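Local structure of lipoate-protein ligase 1 (Plasmodium falciparum, 5T8U) at residues Gln20-Leu26 with Trp59-Ser64; Ile115-Phe121 with Thr138-Ile144; Leu33-Asn37 with Ile159-Leu164; Asn126-Phe132 with Ala219-Glu223. The protein is a ligase of the lipoyl protein ligase A/B family, with a catalytic domain related to class II tRNA synthetases and lipoic acid bound in its pocket. All blocks are in the same frame, centred on the assembly; numbering follows the deposited sequence.

Overall arrangement
Following the chain from the N terminus, contact 1 is the first to close, bringing 59-64, at and after the end of strand 55-59, back to the start of helix 22-34. The other end of that helix and the residues after it wait for 159-164, so contact 3 crosses contact 1 and spans a far longer loop. Contact 2 opens and closes within that span; F163 of contact 3 packs against I115 and T117 of contact 2. Contact 4 closes last, crossing contacts 2 and 3 but following contact 1 in series. Helix 22-34 is thus joined to the loop after strand 55-59 and to the 159-164 hairpin, and helix 117-132 to 138-144 and to helix 213-227.

Contact 1: Gln20-Leu26 with Trp59-Ser64; sequences QNIHFNL and WRNNRS
With CG anti to the carbonyl carbon in both N25 (chi1 -67°) and N61, the two amides pass alongside each other, pointing opposite ways, and N25 ND2 donates to N61 OD1 at 2.9 Å. The bond is nearly straight (169°) and its acceptor lies in the amide plane of N25, but the donor stands above the carbonyl plane of N61, off the lone pairs, and the two amide planes are turned 57° apart. S17 OG and N19 O also bond to the N25 amide, at OD1 and ND2, which fixes its rotation.

W59 has CG tucked between its backbone N and carbonyl carbon, a setting that sends the indole against the helix. Its CE3 comes within 3.3 Å of N25 CB on an oblique approach; I22 CD1 meets the ring at its edge, 4.1 Å from CZ3, and L26 CD2 touches farther along at CH2. The backbones join as well: N62 N donates to Q20 O at 3.0 Å, and Q20 CA makes a CH...O contact with R60 O. N21, at the N-cap, accepts from F24 N with OD1 at 2.8 Å, on a lone pair. This capped helix start thus backs W59, whose indole lines the lipoic acid pocket of the A/B ligase catalytic domain.

Contact 2: Ile115-Phe121 with Thr138-Ile144; sequences INTSSNF and TQGRNDI. With LPA (lipoic acid), chain C.
Residues F121 and T117, in the first turns of helix 117-132, pack against the end of strand 137-138, the start of strand 143-145 and the loop between them, at the edge of the large sheet, a partly buried contact made by van der Waals touches. F121 contributes the largest buried area of the contact. I144 CG1 lies 3.5 Å from F121 CE1 while I144 CD1 meets the ring at its edge, in plane; T138 OG1 sits over the centre of one face, 4.3 Å from F121 CD1. Obliquely placed, the carbonyl oxygen R141 O reaches F121 CE2 at 3.4 Å. H165 of strand 162-170 also meets this ring, with the planes inclined to each other.

The second segment is a beta hairpin, and its carbonyl D143 O is gripped from opposite faces of its plane by T138 OG1, at 2.9 Å, and by Q139 N. The bond from T138 OG1 sets where its hydroxyl stands above the phenyl ring.

On the outer side, R141 starts away from the helix, with CG anti to the backbone N (chi1 -176°), then bends at chi2 (67°) and runs back to it. T117 OG1 covers one face of the guanidinium, 3.7 Å from R141 NH2, and I115 lies across its end, CG2 being 3.9 Å from R141 NH2. N142 points away from the helix at its root and belongs to the lipoic acid pocket; its ND2 lies 3.7 Å from C1 of lipoic acid and bonds weakly to S154 O. K150 NZ and G97 N hydrogen-bond to the same ligand.

Contact 3: Leu33-Asn37 with Ile159-Leu164; sequences LNNYN and IKDVFL
L33, in the last turns of helix 22-34, meets the hairpin 159-164 with its branched end and its CB. The chi1 of 169° turns CG away from the backbone N and carries the branches across to the strands: CD1 presses on V162 CG1 at 3.3 Å, a tight fit, CD2 rests 4.0 Å from I159 CD1, and CB lies 3.8 Å from L164 CD1, the L164 side chain crossing at about a right angle. The N34 side chain, next in sequence, lies near I159 CD1.

Y36 follows, and its CB touches V162 CG2 at 3.4 Å. V162 uses both of its branches: CG1 meets L33 and also stands over one face of the Y36 ring, while CG2 lies against Y36 CB. The Y36 hydroxyl is held farther off by E53 O. N37 comes last, running crosswise to D161 with amide and carboxylate planes 56° apart; N37 OD1 and D161 OD2 are 3.8 Å apart, and N37 ND2 bonds instead to F51 O.

The surface they pack on is a two-residue beta hairpin: a type I turn from I159 to V162, closed by V162 N to I159 O and I159 N to V162 O. It joins strands 150-159 and 162-170. L164 continues onto T109 and L111 of the adjacent strand 105-112, L33 also touches K157 of strand 150-159, and N34 touches E257 and Y261 of helix 256-266.

Contact 4: Asn126-Phe132 with Ala219-Glu223; sequences NTLKNHF and ALIKE
E223 lies as a knob in the hole formed by N126, T127, N130 and H131 of the facing helix; its chain bends at chi2 (-65°), and the carboxylate lies crosswise to N130. N130 ND2 donates to E223 OE1 at 2.6 Å in a nearly straight bond (167°); the oxygen lies in the amide plane of N130 but is met from above the carboxylate plane. The same OE1 stands at the edge of the H131 imidazole, 3.1 Å from CE1, with ring and carboxylate almost perpendicular. K226 adds a long, weak ion pair to it.

The backbones come nearest at T127 and L220. T127 OG1 touches L220 CD1 at 3.2 Å and the CB of E223, while its polar partner is I123 O, one turn back in its own helix. A219 CB touches both H131 CD2, at 3.5 Å, and F132 CE2, at 3.7 Å. The axes of the two short segments pass 9.0 Å apart at 111°, so the helices run crosswise. L220 reaches both I123 and I124 of helix 117-132 and L58 of strand 55-59; helix 213-227 thus packs beside helix 117-132 and touches the large mixed sheet through L58.

Contact 1: Gln20-Leu26 with Trp59-Ser64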
# COMPACT_ATOMS: atom_id res chain seq x y z
N GLN A 20 5.92 13.54 -9.98
CA GLN A 20 4.96 12.63 -10.59
C GLN A 20 5.60 11.32 -11.02
O GLN A 20 5.07 10.62 -11.89
CB GLN A 20 4.29 13.31 -11.79
CG GLN A 20 3.55 14.59 -11.43
CD GLN A 20 2.89 15.25 -12.63
OE1 GLN A 20 3.32 15.07 -13.76
NE2 GLN A 20 1.84 16.02 -12.37
N ASN A 21 6.74 10.95 -10.42
CA ASN A 21 7.40 9.68 -10.70
C ASN A 21 7.04 8.68 -9.61
O ASN A 21 7.18 8.98 -8.42
CB ASN A 21 8.91 9.86 -10.78
CG ASN A 21 9.64 8.55 -11.02
OD1 ASN A 21 10.03 7.86 -10.08
ND2 ASN A 21 9.82 8.20 -12.29
N ILE A 22 6.57 7.50 -10.02
CA ILE A 22 6.11 6.51 -9.05
C ILE A 22 7.23 6.11 -8.11
O ILE A 22 7.03 5.97 -6.90
CB ILE A 22 5.50 5.29 -9.78
CG1 ILE A 22 5.00 4.25 -8.78
CG2 ILE A 22 6.52 4.66 -10.73
CD1 ILE A 22 3.92 4.75 -7.84
N HIS A 23 8.44 5.91 -8.65
CA HIS A 23 9.57 5.52 -7.80
C HIS A 23 9.94 6.64 -6.84
O HIS A 23 10.26 6.38 -5.67
CB HIS A 23 10.76 5.13 -8.67
CG HIS A 23 10.46 4.06 -9.67
ND1 HIS A 23 10.92 4.10 -10.97
CD2 HIS A 23 9.74 2.92 -9.56
CE1 HIS A 23 10.49 3.03 -11.62
NE2 HIS A 23 9.78 2.30 -10.79
N PHE A 24 9.92 7.88 -7.32
CA PHE A 24 10.26 9.02 -6.47
C PHE A 24 9.28 9.15 -5.31
O PHE A 24 9.69 9.24 -4.14
CB PHE A 24 10.29 10.30 -7.30
CG PHE A 24 10.95 11.46 -6.62
CD1 PHE A 24 12.31 11.67 -6.75
CD2 PHE A 24 10.21 12.33 -5.83
CE1 PHE A 24 12.92 12.74 -6.12
CE2 PHE A 24 10.82 13.39 -5.20
CZ PHE A 24 12.17 13.60 -5.34
N ASN A 25 7.98 9.15 -5.62
CA ASN A 25 6.98 9.31 -4.57
C ASN A 25 6.95 8.12 -3.63
O ASN A 25 6.72 8.28 -2.43
CB ASN A 25 5.60 9.52 -5.20
CG ASN A 25 5.49 10.84 -5.94
OD1 ASN A 25 6.15 11.82 -5.59
ND2 ASN A 25 4.66 10.87 -6.97
N LEU A 26 7.17 6.91 -4.15
CA LEU A 26 7.28 5.75 -3.28
C LEU A 26 8.49 5.87 -2.35
O LEU A 26 8.43 5.44 -1.19
CB LEU A 26 7.37 4.46 -4.10
CG LEU A 26 6.05 3.97 -4.72
CD1 LEU A 26 6.32 2.86 -5.73
CD2 LEU A 26 5.09 3.48 -3.65
N TRP A 59 -0.20 12.67 -3.25
CA TRP A 59 0.75 12.56 -4.35
C TRP A 59 0.07 11.94 -5.56
O TRP A 59 -0.92 11.23 -5.43
CB TRP A 59 1.98 11.74 -3.94
CG TRP A 59 1.67 10.48 -3.17
CD1 TRP A 59 1.11 10.39 -1.93
CD2 TRP A 59 1.92 9.13 -3.59
NE1 TRP A 59 0.99 9.08 -1.55
CE2 TRP A 59 1.48 8.28 -2.55
CE3 TRP A 59 2.47 8.56 -4.74
CZ2 TRP A 59 1.58 6.90 -2.63
CZ3 TRP A 59 2.57 7.18 -4.81
CH2 TRP A 59 2.12 6.36 -3.77
N ARG A 60 0.62 12.23 -6.73
CA ARG A 60 0.11 11.70 -7.99
C ARG A 60 1.27 11.15 -8.80
O ARG A 60 2.41 11.57 -8.65
CB ARG A 60 -0.64 12.77 -8.79
CG ARG A 60 -1.89 13.31 -8.11
CD ARG A 60 -2.25 14.69 -8.63
NE ARG A 60 -2.58 14.68 -10.05
CZ ARG A 60 -2.78 15.78 -10.78
NH1 ARG A 60 -2.68 16.98 -10.22
NH2 ARG A 60 -3.07 15.67 -12.07
N ASN A 61 0.96 10.19 -9.68
CA ASN A 61 1.97 9.53 -10.49
C ASN A 61 1.49 9.45 -11.93
O ASN A 61 0.29 9.33 -12.20
CB ASN A 61 2.28 8.12 -9.98
CG ASN A 61 2.40 8.07 -8.47
OD1 ASN A 61 3.45 8.38 -7.91
ND2 ASN A 61 1.33 7.66 -7.81
N ASN A 62 2.44 9.51 -12.86
CA ASN A 62 2.14 9.38 -14.28
C ASN A 62 1.86 7.91 -14.59
O ASN A 62 1.72 7.07 -13.70
CB ASN A 62 3.29 9.95 -15.11
CG ASN A 62 2.85 11.08 -16.01
OD1 ASN A 62 1.75 11.05 -16.58
ND2 ASN A 62 3.70 12.09 -16.15
N ARG A 63 1.76 7.59 -15.88
CA ARG A 63 1.37 6.26 -16.32
C ARG A 63 2.29 5.20 -15.72
O ARG A 63 3.48 5.16 -16.03
CB ARG A 63 1.38 6.20 -17.84
CG ARG A 63 0.46 7.23 -18.49
CD ARG A 63 0.47 7.18 -20.01
NE ARG A 63 1.68 7.78 -20.58
CZ ARG A 63 2.61 7.12 -21.27
NH1 ARG A 63 2.49 5.83 -21.52
NH2 ARG A 63 3.66 7.78 -21.74
N SER A 64 1.73 4.35 -14.86
CA SER A 64 2.55 3.40 -14.12
C SER A 64 1.75 2.14 -13.81
O SER A 64 0.52 2.14 -13.81
CB SER A 64 3.06 4.01 -12.81
OG SER A 64 3.61 5.29 -13.02

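Contact 2: Ile115-Phe121 with Thr138-Ile144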
# COMPACT_ATOMS: atom_id res chain seq x y z
N ILE A 115 -3.13 1.75 14.53
CA ILE A 115 -3.95 1.45 13.36
C ILE A 115 -5.13 2.40 13.32
O ILE A 115 -5.83 2.60 14.33
CB ILE A 115 -4.40 -0.02 13.38
CG1 ILE A 115 -3.17 -0.94 13.30
CG2 ILE A 115 -5.35 -0.30 12.22
CD1 ILE A 115 -3.48 -2.42 13.34
N ASN A 116 -5.37 2.99 12.15
CA ASN A 116 -6.37 4.05 12.00
C ASN A 116 -7.15 3.88 10.70
O ASN A 116 -7.66 4.86 10.14
CB ASN A 116 -5.71 5.43 12.05
CG ASN A 116 -6.65 6.52 12.50
OD1 ASN A 116 -7.09 6.54 13.65
ND2 ASN A 116 -6.97 7.44 11.60
N THR A 117 -7.26 2.64 10.21
CA THR A 117 -7.92 2.38 8.94
C THR A 117 -9.33 2.96 8.90
O THR A 117 -9.65 3.83 8.07
CB THR A 117 -7.97 0.87 8.68
OG1 THR A 117 -6.64 0.33 8.75
CG2 THR A 117 -8.57 0.56 7.32
N SER A 118 -10.20 2.49 9.80
CA SER A 118 -11.59 2.91 9.80
C SER A 118 -11.71 4.43 9.85
O SER A 118 -12.48 5.03 9.08
CB SER A 118 -12.33 2.27 10.97
OG SER A 118 -12.30 0.86 10.88
N SER A 119 -10.95 5.07 10.74
CA SER A 119 -11.02 6.53 10.85
C SER A 119 -10.61 7.20 9.55
O SER A 119 -11.27 8.14 9.10
CB SER A 119 -10.15 7.01 12.01
OG SER A 119 -10.79 6.78 13.25
N ASN A 120 -9.52 6.74 8.93
CA ASN A 120 -9.10 7.30 7.65
C ASN A 120 -10.22 7.21 6.63
O ASN A 120 -10.58 8.20 5.98
CB ASN A 120 -7.85 6.57 7.15
CG ASN A 120 -6.70 6.64 8.13
OD1 ASN A 120 -6.70 7.44 9.06
ND2 ASN A 120 -5.69 5.79 7.93
N PHE A 121 -10.81 6.01 6.48
CA PHE A 121 -11.93 5.85 5.56
C PHE A 121 -13.09 6.77 5.93
O PHE A 121 -13.84 7.20 5.04
CB PHE A 121 -12.40 4.40 5.54
CG PHE A 121 -11.57 3.49 4.68
CD1 PHE A 121 -11.46 3.72 3.32
CD2 PHE A 121 -10.90 2.41 5.22
CE1 PHE A 121 -10.70 2.89 2.51
CE2 PHE A 121 -10.14 1.57 4.42
CZ PHE A 121 -10.04 1.82 3.06
N THR A 138 -17.82 1.72 2.11
CA THR A 138 -16.60 0.93 2.14
C THR A 138 -17.00 -0.54 2.01
O THR A 138 -17.81 -1.04 2.80
CB THR A 138 -15.80 1.19 3.42
OG1 THR A 138 -14.46 0.69 3.26
CG2 THR A 138 -16.43 0.54 4.65
N GLN A 139 -16.48 -1.21 0.98
CA GLN A 139 -16.91 -2.57 0.68
C GLN A 139 -16.20 -3.58 1.57
O GLN A 139 -16.84 -4.36 2.28
CB GLN A 139 -16.65 -2.88 -0.80
CG GLN A 139 -17.55 -3.96 -1.37
CD GLN A 139 -17.39 -4.12 -2.87
OE1 GLN A 139 -18.37 -4.31 -3.59
NE2 GLN A 139 -16.16 -4.05 -3.36
N GLY A 140 -14.87 -3.58 1.55
CA GLY A 140 -14.09 -4.46 2.39
C GLY A 140 -13.11 -3.70 3.26
O GLY A 140 -13.33 -2.52 3.56
N ARG A 141 -12.03 -4.35 3.67
CA ARG A 141 -11.01 -3.69 4.48
C ARG A 141 -10.25 -2.62 3.70
O ARG A 141 -9.58 -1.79 4.33
CB ARG A 141 -10.03 -4.74 5.02
CG ARG A 141 -8.96 -4.20 5.97
CD ARG A 141 -9.55 -3.70 7.28
NE ARG A 141 -8.52 -3.53 8.30
CZ ARG A 141 -8.70 -2.91 9.47
NH1 ARG A 141 -9.88 -2.38 9.76
NH2 ARG A 141 -7.70 -2.81 10.33
N ASN A 142 -10.35 -2.61 2.37
CA ASN A 142 -9.44 -1.81 1.56
C ASN A 142 -10.08 -1.12 0.36
O ASN A 142 -9.35 -0.56 -0.46
CB ASN A 142 -8.29 -2.70 1.05
CG ASN A 142 -8.75 -3.68 -0.01
OD1 ASN A 142 -9.75 -4.37 0.17
ND2 ASN A 142 -8.02 -3.73 -1.12
N ASP A 143 -11.40 -1.14 0.23
CA ASP A 143 -12.05 -0.61 -0.97
C ASP A 143 -13.17 0.35 -0.60
O ASP A 143 -13.81 0.23 0.45
CB ASP A 143 -12.62 -1.74 -1.83
CG ASP A 143 -11.55 -2.47 -2.61
OD1 ASP A 143 -10.36 -2.21 -2.35
OD2 ASP A 143 -11.90 -3.30 -3.47
N ILE A 144 -13.40 1.32 -1.49
CA ILE A 144 -14.51 2.26 -1.39
C ILE A 144 -15.32 2.16 -2.67
O ILE A 144 -14.77 2.28 -3.77
CB ILE A 144 -14.02 3.70 -1.16
CG1 ILE A 144 -13.08 3.78 0.04
CG2 ILE A 144 -15.22 4.64 -0.97
CD1 ILE A 144 -12.41 5.14 0.20
C1 LPA C . -5.93 -3.12 -4.07
O1 LPA C . -6.95 -2.84 -4.76
C2 LPA C . -5.20 -2.01 -3.32
O2 LPA C . -5.52 -4.31 -4.00
C3 LPA C . -4.53 -1.08 -4.33
C4 LPA C . -3.51 -0.19 -3.62
C5 LPA C . -2.64 0.49 -4.67
C6 LPA C . -1.61 1.23 -4.07
S6 LPA C . -0.47 1.45 -5.09
C7 LPA C . -2.25 3.03 -3.55
C8 LPA C . -1.08 4.08 -3.84
S8 LPA C . 0.29 3.15 -4.62

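Contact 3: Leu33-Asn37 with Ile159-Leu164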
# COMPACT_ATOMS: atom_id res chain seq x y z
N LEU A 33 7.65 6.84 6.35
CA LEU A 33 7.38 5.71 7.24
C LEU A 33 8.60 5.37 8.09
O LEU A 33 8.48 5.09 9.29
CB LEU A 33 6.95 4.49 6.42
CG LEU A 33 6.88 3.16 7.18
CD1 LEU A 33 5.99 3.27 8.41
CD2 LEU A 33 6.38 2.05 6.27
N ASN A 34 9.79 5.38 7.49
CA ASN A 34 11.01 4.98 8.19
C ASN A 34 11.64 6.10 9.00
O ASN A 34 12.65 5.86 9.68
CB ASN A 34 12.03 4.43 7.19
CG ASN A 34 11.65 3.05 6.67
OD1 ASN A 34 11.62 2.82 5.46
ND2 ASN A 34 11.35 2.14 7.59
N ASN A 35 11.09 7.32 8.95
CA ASN A 35 11.60 8.43 9.75
C ASN A 35 10.46 9.20 10.40
O ASN A 35 10.58 10.41 10.63
CB ASN A 35 12.46 9.37 8.90
CG ASN A 35 13.72 8.71 8.39
OD1 ASN A 35 14.72 8.64 9.10
ND2 ASN A 35 13.68 8.22 7.16
N TYR A 36 9.36 8.52 10.70
CA TYR A 36 8.17 9.12 11.30
C TYR A 36 8.52 10.02 12.48
O TYR A 36 8.40 11.25 12.38
CB TYR A 36 7.21 8.00 11.73
CG TYR A 36 5.92 8.45 12.37
CD1 TYR A 36 4.93 9.08 11.63
CD2 TYR A 36 5.68 8.21 13.72
CE1 TYR A 36 3.75 9.48 12.22
CE2 TYR A 36 4.50 8.60 14.31
CZ TYR A 36 3.53 9.23 13.56
OH TYR A 36 2.36 9.62 14.16
N ASN A 37 8.97 9.43 13.58
CA ASN A 37 9.18 10.19 14.81
C ASN A 37 10.20 11.31 14.67
O ASN A 37 10.29 12.15 15.56
CB ASN A 37 9.62 9.24 15.94
CG ASN A 37 8.58 8.19 16.26
OD1 ASN A 37 8.89 7.00 16.36
ND2 ASN A 37 7.33 8.61 16.41
N ILE A 159 4.53 -1.20 11.34
CA ILE A 159 5.90 -1.13 11.84
C ILE A 159 5.85 -0.70 13.30
O ILE A 159 4.89 -0.06 13.74
CB ILE A 159 6.77 -0.18 10.98
CG1 ILE A 159 7.34 -0.96 9.78
CG2 ILE A 159 7.88 0.48 11.80
CD1 ILE A 159 8.32 -0.19 8.92
N LYS A 160 6.89 -1.06 14.04
CA LYS A 160 6.97 -0.88 15.49
C LYS A 160 6.12 0.27 16.02
O LYS A 160 5.24 0.06 16.86
CB LYS A 160 8.43 -0.67 15.91
CG LYS A 160 8.65 -0.69 17.42
CD LYS A 160 10.13 -0.69 17.75
CE LYS A 160 10.42 -1.39 19.07
NZ LYS A 160 11.69 -2.16 19.00
N ASP A 161 6.37 1.48 15.53
CA ASP A 161 5.71 2.68 16.04
C ASP A 161 4.81 3.36 15.02
O ASP A 161 4.19 4.38 15.35
CB ASP A 161 6.76 3.68 16.52
CG ASP A 161 7.53 3.19 17.73
OD1 ASP A 161 6.93 2.48 18.57
OD2 ASP A 161 8.73 3.50 17.84
N VAL A 162 4.71 2.84 13.80
CA VAL A 162 4.02 3.52 12.71
C VAL A 162 3.06 2.57 12.03
O VAL A 162 3.35 1.38 11.88
CB VAL A 162 5.02 4.10 11.69
CG1 VAL A 162 4.30 4.96 10.67
CG2 VAL A 162 6.11 4.89 12.39
N PHE A 163 1.91 3.09 11.61
CA PHE A 163 0.97 2.38 10.76
C PHE A 163 0.74 3.20 9.50
O PHE A 163 0.43 4.40 9.58
CB PHE A 163 -0.36 2.13 11.48
CG PHE A 163 -1.43 1.58 10.59
CD1 PHE A 163 -1.41 0.25 10.19
CD2 PHE A 163 -2.47 2.38 10.14
CE1 PHE A 163 -2.39 -0.26 9.37
CE2 PHE A 163 -3.45 1.88 9.32
CZ PHE A 163 -3.42 0.56 8.93
N LEU A 164 0.88 2.55 8.35
CA LEU A 164 0.79 3.21 7.05
C LEU A 164 -0.38 2.62 6.28
O LEU A 164 -0.38 1.43 5.95
CB LEU A 164 2.09 3.05 6.26
CG LEU A 164 2.17 3.73 4.89
CD1 LEU A 164 3.60 4.15 4.58
CD2 LEU A 164 1.66 2.82 3.79

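Contact 4: Asn126-Phe132 with Ala219-Glu223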
# COMPACT_ATOMS: atom_id res chain seq x y z
N ASN A 126 -16.44 11.32 4.66
CA ASN A 126 -16.92 12.65 5.02
C ASN A 126 -16.55 13.67 3.96
O ASN A 126 -17.34 14.57 3.65
CB ASN A 126 -16.36 13.06 6.38
CG ASN A 126 -16.97 12.29 7.53
OD1 ASN A 126 -18.07 11.74 7.41
ND2 ASN A 126 -16.27 12.25 8.66
N THR A 127 -15.35 13.56 3.39
CA THR A 127 -14.97 14.42 2.27
C THR A 127 -15.99 14.31 1.14
O THR A 127 -16.64 15.30 0.77
CB THR A 127 -13.57 14.06 1.78
OG1 THR A 127 -12.61 14.32 2.81
CG2 THR A 127 -13.19 14.86 0.54
N LEU A 128 -16.14 13.11 0.59
CA LEU A 128 -17.02 12.93 -0.57
C LEU A 128 -18.43 13.42 -0.27
O LEU A 128 -19.03 14.16 -1.06
CB LEU A 128 -17.04 11.46 -0.99
CG LEU A 128 -15.83 10.96 -1.80
CD1 LEU A 128 -14.59 10.86 -0.93
CD2 LEU A 128 -16.14 9.62 -2.44
N LYS A 129 -18.97 13.03 0.89
CA LYS A 129 -20.35 13.39 1.23
C LYS A 129 -20.50 14.90 1.39
O LYS A 129 -21.30 15.54 0.69
CB LYS A 129 -20.76 12.67 2.51
CG LYS A 129 -22.25 12.74 2.82
CD LYS A 129 -22.51 12.51 4.30
CE LYS A 129 -23.86 11.85 4.55
NZ LYS A 129 -24.12 11.66 6.00
N ASN A 130 -19.74 15.49 2.31
CA ASN A 130 -19.94 16.89 2.65
C ASN A 130 -19.64 17.80 1.47
O ASN A 130 -20.38 18.75 1.20
CB ASN A 130 -19.07 17.27 3.84
CG ASN A 130 -19.48 16.57 5.12
OD1 ASN A 130 -20.61 16.09 5.23
ND2 ASN A 130 -18.58 16.51 6.08
N HIS A 131 -18.55 17.53 0.74
CA HIS A 131 -18.07 18.47 -0.26
C HIS A 131 -18.48 18.13 -1.68
O HIS A 131 -18.26 18.94 -2.58
CB HIS A 131 -16.54 18.57 -0.18
CG HIS A 131 -16.04 19.02 1.16
ND1 HIS A 131 -16.28 18.32 2.32
CD2 HIS A 131 -15.32 20.10 1.52
CE1 HIS A 131 -15.73 18.95 3.34
NE2 HIS A 131 -15.14 20.04 2.88
N PHE A 132 -19.06 16.95 -1.91
CA PHE A 132 -19.46 16.58 -3.26
C PHE A 132 -20.78 15.80 -3.29
O PHE A 132 -21.18 15.34 -4.36
CB PHE A 132 -18.35 15.76 -3.93
CG PHE A 132 -16.99 16.39 -3.81
CD1 PHE A 132 -16.62 17.44 -4.65
CD2 PHE A 132 -16.09 15.96 -2.86
CE1 PHE A 132 -15.37 18.02 -4.53
CE2 PHE A 132 -14.85 16.54 -2.74
CZ PHE A 132 -14.49 17.57 -3.58
N ALA A 219 -10.64 19.49 -0.29
CA ALA A 219 -11.71 18.99 0.58
C ALA A 219 -11.19 17.95 1.55
O ALA A 219 -11.54 17.94 2.74
CB ALA A 219 -12.85 18.42 -0.26
N LEU A 220 -10.32 17.05 1.07
CA LEU A 220 -9.80 15.98 1.91
C LEU A 220 -8.94 16.52 3.04
O LEU A 220 -9.03 16.04 4.18
CB LEU A 220 -9.01 15.00 1.05
CG LEU A 220 -8.57 13.68 1.68
CD1 LEU A 220 -9.76 12.92 2.24
CD2 LEU A 220 -7.85 12.84 0.65
N ILE A 221 -8.09 17.51 2.75
CA ILE A 221 -7.31 18.14 3.81
C ILE A 221 -8.23 18.81 4.82
O ILE A 221 -8.01 18.73 6.04
CB ILE A 221 -6.31 19.15 3.20
CG1 ILE A 221 -5.36 18.43 2.23
CG2 ILE A 221 -5.51 19.85 4.30
CD1 ILE A 221 -4.47 19.37 1.43
N LYS A 222 -9.27 19.48 4.33
CA LYS A 222 -10.24 20.11 5.22
C LYS A 222 -10.82 19.09 6.20
O LYS A 222 -10.74 19.27 7.42
CB LYS A 222 -11.36 20.76 4.40
CG LYS A 222 -11.01 22.15 3.87
CD LYS A 222 -12.10 22.69 2.96
CE LYS A 222 -11.90 24.17 2.65
NZ LYS A 222 -13.01 24.73 1.84
N GLU A 223 -11.41 18.01 5.68
CA GLU A 223 -12.01 17.01 6.56
C GLU A 223 -10.98 16.28 7.41
O GLU A 223 -11.34 15.72 8.45
CB GLU A 223 -12.81 16.00 5.73
CG GLU A 223 -14.14 16.54 5.23
CD GLU A 223 -15.11 16.86 6.36
OE1 GLU A 223 -16.15 17.50 6.09
OE2 GLU A 223 -14.82 16.48 7.51